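Local atomic coordinates of GDP-mannose-dependent alpha-(1-6)-phosphatidylinositol monomannoside mannosyltransferase (Corynebacterium glutamicum, PDB entry 3OKP), a protein that belongs to the mannosyltransferases of the GT-B glycosyltransferase class and is built from two domains, each around a parallel beta sheet. Residues S4-P16 with M78-F92. Numbering follows the deposited sequence.
Sequences SRKTLVVTNDFPP and MAEIIREREIDNVWF
The guanidinium of Arg5 lies with one face over Asp88 CB, 3.7 Å from its plane, and with its edge on the Asn89 amide. Arg5 NE and NH2 both donate hydrogen bonds to Asn89 OD1, the NE bond being the more bent and the NH2 bond the shorter at 2.7 Å. OD1 sits in the guanidinium plane, but the two donors reach it from the same face of the amide. The amide and guanidinium planes are 43° apart. A bend at chi3 (63°) turns the Arg5 chain so that this edge faces Asn89. NH2 also bonds Ser111 OG.

The site lies on the N-terminal side of two neighbouring parallel strands, 7-11 and 89-92, in the Rossmann-like sheet of the N-terminal GT-B domain. Helix 72-84 leads into strand 89-92, and its 78-84 part runs nearly antiparallel to strand 7-11.

Asp88 OD2 takes the N-H of Lys6 on its anti lone pair (2.8 Å). Lys6 O accepts from the N-H groups of both Asp88 and Asn89. The extended Lys6 chain carries NZ to Arg85 O, just past the helix end, while the Arg85 guanidinium forms a salt bridge with Glu59. Farther along the strands, Leu8 N bonds Asn89 O, Leu8 O takes Trp91 N, and Val10 N bonds Trp91 O.

The Leu8 side chain fills the space between the sheet and the helix. Its CD1 meets Ile81 CG2 at 3.7 Å, CD2 touches Ile82, and CB rests on Ile87 CG2. Val10 CG2 reaches Met78 SD at 3.9 Å, and Val10 CB lies obliquely against the Phe92 ring. On the sheet face of Thr7 and Val9, Val9 CG2 meets Trp91 CE3 at 3.8 Å. On the same face, Asn89 ND2 donates in its amide plane to Thr7 OG1 at 3.1 Å, with an N-H...O angle of 167°.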
loop_
_atom_site.group_PDB
_atom_site.type_symbol
_atom_site.label_atom_id
_atom_site.label_comp_id
_atom_site.label_asym_id
_atom_site.label_seq_id
_atom_site.Cartn_x
_atom_site.Cartn_y
_atom_site.Cartn_z
ATOM N N SER A 4 -5.065 10.876 27.786
ATOM C CA SER A 4 -4.611 10.411 26.443
ATOM C C SER A 4 -3.092 10.261 26.393
ATOM O O SER A 4 -2.355 11.134 26.855
ATOM C CB SER A 4 -5.085 11.380 25.353
ATOM O OG SER A 4 -4.449 11.122 24.109
ATOM N N ARG A 5 -2.634 9.146 25.835
ATOM C CA ARG A 5 -1.207 8.925 25.627
ATOM C C ARG A 5 -0.706 9.731 24.428
ATOM O O ARG A 5 -1.376 9.812 23.393
ATOM C CB ARG A 5 -0.914 7.435 25.441
ATOM C CG ARG A 5 -1.158 6.594 26.692
ATOM C CD ARG A 5 -0.921 5.111 26.437
ATOM N NE ARG A 5 0.464 4.823 26.064
ATOM C CZ ARG A 5 1.457 4.613 26.927
ATOM N NH1 ARG A 5 1.235 4.657 28.235
ATOM N NH2 ARG A 5 2.678 4.357 26.479
ATOM N N LYS A 6 0.475 10.321 24.585
ATOM C CA LYS A 6 1.079 11.181 23.573
ATOM C C LYS A 6 2.159 10.422 22.803
ATOM O O LYS A 6 2.950 9.684 23.395
ATOM C CB LYS A 6 1.677 12.417 24.244
ATOM C CG LYS A 6 1.823 13.636 23.350
ATOM C CD LYS A 6 1.918 14.888 24.212
ATOM C CE LYS A 6 2.266 16.123 23.399
ATOM N NZ LYS A 6 2.496 17.299 24.293
ATOM N N THR A 7 2.183 10.616 21.486
ATOM C CA THR A 7 3.084 9.875 20.605
ATOM C C THR A 7 4.044 10.789 19.847
ATOM O O THR A 7 3.630 11.785 19.245
ATOM C CB THR A 7 2.296 9.014 19.585
ATOM O OG1 THR A 7 1.369 8.172 20.280
ATOM C CG2 THR A 7 3.239 8.144 18.751
ATOM N N LEU A 8 5.328 10.438 19.892
ATOM C CA LEU A 8 6.330 11.054 19.033
ATOM C C LEU A 8 6.631 10.115 17.871
ATOM O O LEU A 8 7.051 8.972 18.078
ATOM C CB LEU A 8 7.612 11.376 19.812
ATOM C CG LEU A 8 8.794 11.984 19.040
ATOM C CD1 LEU A 8 8.472 13.390 18.537
ATOM C CD2 LEU A 8 10.045 11.994 19.902
ATOM N N VAL A 9 6.396 10.599 16.655
ATOM C CA VAL A 9 6.704 9.848 15.440
ATOM C C VAL A 9 8.096 10.245 14.950
ATOM O O VAL A 9 8.342 11.414 14.635
ATOM C CB VAL A 9 5.647 10.092 14.325
ATOM C CG1 VAL A 9 5.955 9.249 13.090
ATOM C CG2 VAL A 9 4.238 9.797 14.836
ATOM N N VAL A 10 9.000 9.268 14.905
ATOM C CA VAL A 10 10.393 9.492 14.517
ATOM C C VAL A 10 10.612 8.891 13.135
ATOM O O VAL A 10 10.457 7.683 12.949
ATOM C CB VAL A 10 11.377 8.864 15.543
ATOM C CG1 VAL A 10 12.831 9.046 15.097
ATOM C CG2 VAL A 10 11.161 9.460 16.929
ATOM N N THR A 11 10.971 9.731 12.167
ATOM C CA THR A 11 10.970 9.298 10.769
ATOM C C THR A 11 11.867 10.111 9.834
ATOM O O THR A 11 11.969 11.334 9.948
ATOM C CB THR A 11 9.511 9.243 10.202
ATOM O OG1 THR A 11 9.522 8.742 8.862
ATOM C CG2 THR A 11 8.832 10.619 10.242
ATOM N N ASN A 12 12.511 9.401 8.910
ATOM C CA ASN A 12 13.194 10.015 7.780
ATOM C C ASN A 12 12.242 10.161 6.588
ATOM O O ASN A 12 12.583 10.783 5.583
ATOM C CB ASN A 12 14.413 9.174 7.385
ATOM C CG ASN A 12 15.290 9.858 6.348
ATOM O OD1 ASN A 12 15.688 11.008 6.516
ATOM N ND2 ASN A 12 15.594 9.146 5.268
ATOM N N ASP A 13 11.049 9.584 6.713
ATOM C CA ASP A 13 10.089 9.516 5.612
ATOM C C ASP A 13 8.825 10.313 5.935
ATOM O O ASP A 13 7.879 9.781 6.511
ATOM C CB ASP A 13 9.708 8.058 5.325
ATOM C CG ASP A 13 10.916 7.157 5.138
ATOM O OD1 ASP A 13 11.734 7.419 4.228
ATOM O OD2 ASP A 13 11.035 6.171 5.899
ATOM N N PHE A 14 8.816 11.586 5.562
ATOM C CA PHE A 14 7.676 12.457 5.834
ATOM C C PHE A 14 7.458 13.394 4.648
ATOM O O PHE A 14 8.423 13.767 3.980
ATOM C CB PHE A 14 7.917 13.251 7.128
ATOM C CG PHE A 14 6.663 13.821 7.747
ATOM C CD1 PHE A 14 5.707 12.985 8.320
ATOM C CD2 PHE A 14 6.451 15.197 7.777
ATOM C CE1 PHE A 14 4.545 13.508 8.893
ATOM C CE2 PHE A 14 5.294 15.731 8.350
ATOM C CZ PHE A 14 4.342 14.884 8.910
ATOM N N PRO A 15 6.189 13.751 4.356
ATOM C CA PRO A 15 5.919 14.809 3.381
ATOM C C PRO A 15 6.677 16.105 3.718
ATOM O O PRO A 15 7.080 16.287 4.871
ATOM C CB PRO A 15 4.411 15.022 3.508
ATOM C CG PRO A 15 3.886 13.725 3.986
ATOM C CD PRO A 15 4.941 13.166 4.886
ATOM N N PRO A 16 6.842 17.020 2.739
ATOM C CA PRO A 16 6.235 17.054 1.399
ATOM C C PRO A 16 6.805 16.063 0.371
ATOM O O PRO A 16 6.241 15.931 -0.717
ATOM C CB PRO A 16 6.468 18.499 0.949
ATOM C CG PRO A 16 7.714 18.903 1.644
ATOM C CD PRO A 16 7.721 18.184 2.967
ATOM N N MET A 78 16.051 13.459 19.996
ATOM C CA MET A 78 14.843 12.662 20.227
ATOM C C MET A 78 14.527 12.573 21.721
ATOM O O MET A 78 13.378 12.757 22.130
ATOM C CB MET A 78 14.997 11.257 19.638
ATOM C CG MET A 78 13.761 10.377 19.811
ATOM S SD MET A 78 14.034 8.631 19.463
ATOM C CE MET A 78 15.125 8.167 20.809
ATOM N N ALA A 79 15.558 12.301 22.519
ATOM C CA ALA A 79 15.432 12.175 23.969
ATOM C C ALA A 79 14.884 13.442 24.628
ATOM O O ALA A 79 14.043 13.363 25.524
ATOM C CB ALA A 79 16.777 11.788 24.589
ATOM N N GLU A 80 15.359 14.605 24.184
ATOM C CA GLU A 80 14.922 15.873 24.769
ATOM C C GLU A 80 13.481 16.237 24.405
ATOM O O GLU A 80 12.783 16.865 25.203
ATOM C CB GLU A 80 15.888 17.010 24.424
ATOM C CG GLU A 80 17.143 17.041 25.306
ATOM C CD GLU A 80 16.825 17.156 26.794
ATOM O OE1 GLU A 80 16.144 18.126 27.191
ATOM O OE2 GLU A 80 17.257 16.273 27.566
ATOM N N ILE A 81 13.043 15.830 23.214
ATOM C CA ILE A 81 11.652 16.008 22.796
ATOM C C ILE A 81 10.728 15.122 23.637
ATOM O O ILE A 81 9.678 15.576 24.103
ATOM C CB ILE A 81 11.455 15.723 21.281
ATOM C CG1 ILE A 81 12.237 16.740 20.437
ATOM C CG2 ILE A 81 9.966 15.753 20.909
ATOM C CD1 ILE A 81 12.451 16.315 18.981
ATOM N N ILE A 82 11.136 13.868 23.834
ATOM C CA ILE A 82 10.399 12.918 24.675
ATOM C C ILE A 82 10.086 13.516 26.052
ATOM O O ILE A 82 8.951 13.448 26.525
ATOM C CB ILE A 82 11.153 11.560 24.810
ATOM C CG1 ILE A 82 11.076 10.779 23.492
ATOM C CG2 ILE A 82 10.586 10.719 25.965
ATOM C CD1 ILE A 82 12.128 9.688 23.337
ATOM N N ARG A 83 11.095 14.122 26.675
ATOM C CA ARG A 83 10.932 14.710 28.000
ATOM C C ARG A 83 10.180 16.046 27.986
ATOM O O ARG A 83 9.346 16.291 28.859
ATOM C CB ARG A 83 12.287 14.837 28.704
ATOM C CG ARG A 83 12.932 13.480 29.009
ATOM C CD ARG A 83 14.287 13.622 29.678
ATOM N NE ARG A 83 15.330 14.039 28.739
ATOM C CZ ARG A 83 16.320 13.260 28.310
ATOM N NH1 ARG A 83 16.427 12.006 28.733
ATOM N NH2 ARG A 83 17.216 13.742 27.459
ATOM N N GLU A 84 10.459 16.891 26.993
ATOM C CA GLU A 84 9.826 18.215 26.899
ATOM C C GLU A 84 8.337 18.145 26.554
ATOM O O GLU A 84 7.529 18.891 27.112
ATOM C CB GLU A 84 10.553 19.103 25.885
ATOM N N ARG A 85 7.980 17.249 25.635
ATOM C CA ARG A 85 6.586 17.087 25.228
ATOM C C ARG A 85 5.854 16.018 26.041
ATOM O O ARG A 85 4.706 15.689 25.737
ATOM C CB ARG A 85 6.489 16.789 23.726
ATOM C CG ARG A 85 6.793 17.976 22.818
ATOM C CD ARG A 85 5.649 18.996 22.807
ATOM N NE ARG A 85 5.935 20.127 21.925
ATOM C CZ ARG A 85 6.374 21.316 22.332
ATOM N NH1 ARG A 85 6.584 21.558 23.624
ATOM N NH2 ARG A 85 6.602 22.273 21.441
ATOM N N GLU A 86 6.516 15.492 27.072
ATOM C CA GLU A 86 5.960 14.437 27.935
ATOM C C GLU A 86 5.418 13.250 27.123
ATOM O O GLU A 86 4.254 12.854 27.256
ATOM C CB GLU A 86 4.900 15.002 28.893
ATOM C CG GLU A 86 5.471 15.890 29.998
ATOM C CD GLU A 86 4.456 16.215 31.086
ATOM O OE1 GLU A 86 3.359 16.723 30.762
ATOM O OE2 GLU A 86 4.763 15.971 32.272
ATOM N N ILE A 87 6.290 12.695 26.286
ATOM C CA ILE A 87 5.928 11.644 25.340
ATOM C C ILE A 87 5.795 10.274 26.012
ATOM O O ILE A 87 6.681 9.844 26.756
ATOM C CB ILE A 87 6.953 11.582 24.166
ATOM C CG1 ILE A 87 6.945 12.889 23.349
ATOM C CG2 ILE A 87 6.723 10.359 23.283
ATOM C CD1 ILE A 87 5.607 13.253 22.695
ATOM N N ASP A 88 4.676 9.608 25.733
ATOM C CA ASP A 88 4.392 8.266 26.232
ATOM C C ASP A 88 4.835 7.194 25.239
ATOM O O ASP A 88 5.473 6.213 25.624
ATOM C CB ASP A 88 2.892 8.116 26.517
ATOM C CG ASP A 88 2.389 9.123 27.535
ATOM O OD1 ASP A 88 2.782 9.022 28.717
ATOM O OD2 ASP A 88 1.598 10.011 27.152
ATOM N N ASN A 89 4.479 7.384 23.969
ATOM C CA ASN A 89 4.816 6.437 22.903
ATOM C C ASN A 89 5.836 7.015 21.940
ATOM O O ASN A 89 5.728 8.169 21.537
ATOM C CB ASN A 89 3.576 6.047 22.084
ATOM C CG ASN A 89 2.404 5.618 22.941
ATOM O OD1 ASN A 89 2.521 4.732 23.787
ATOM N ND2 ASN A 89 1.253 6.234 22.702
ATOM N N VAL A 90 6.813 6.199 21.560
ATOM C CA VAL A 90 7.729 6.550 20.481
ATOM C C VAL A 90 7.498 5.584 19.322
ATOM O O VAL A 90 7.667 4.367 19.465
ATOM C CB VAL A 90 9.210 6.536 20.942
ATOM C CG1 VAL A 90 10.158 6.771 19.763
ATOM C CG2 VAL A 90 9.436 7.591 22.009
ATOM N N TRP A 91 7.089 6.140 18.187
ATOM C CA TRP A 91 6.751 5.352 17.013
ATOM C C TRP A 91 7.738 5.627 15.882
ATOM O O TRP A 91 7.749 6.715 15.304
ATOM C CB TRP A 91 5.306 5.649 16.579
ATOM C CG TRP A 91 4.815 4.902 15.362
ATOM C CD1 TRP A 91 5.311 3.734 14.848
ATOM C CD2 TRP A 91 3.697 5.257 14.536
ATOM N NE1 TRP A 91 4.585 3.356 13.742
ATOM C CE2 TRP A 91 3.587 4.269 13.530
ATOM C CE3 TRP A 91 2.781 6.321 14.543
ATOM C CZ2 TRP A 91 2.599 4.312 12.539
ATOM C CZ3 TRP A 91 1.796 6.362 13.555
ATOM C CH2 TRP A 91 1.716 5.362 12.567
ATOM N N PHE A 92 8.580 4.638 15.592
ATOM C CA PHE A 92 9.466 4.700 14.438
ATOM C C PHE A 92 8.672 4.277 13.206
ATOM O O PHE A 92 8.307 3.104 13.061
ATOM C CB PHE A 92 10.703 3.816 14.639
ATOM C CG PHE A 92 11.563 4.232 15.804
ATOM C CD1 PHE A 92 12.498 5.255 15.667
ATOM C CD2 PHE A 92 11.433 3.606 17.040
ATOM C CE1 PHE A 92 13.290 5.650 16.745
ATOM C CE2 PHE A 92 12.221 3.993 18.121
ATOM C CZ PHE A 92 13.150 5.018 17.973
#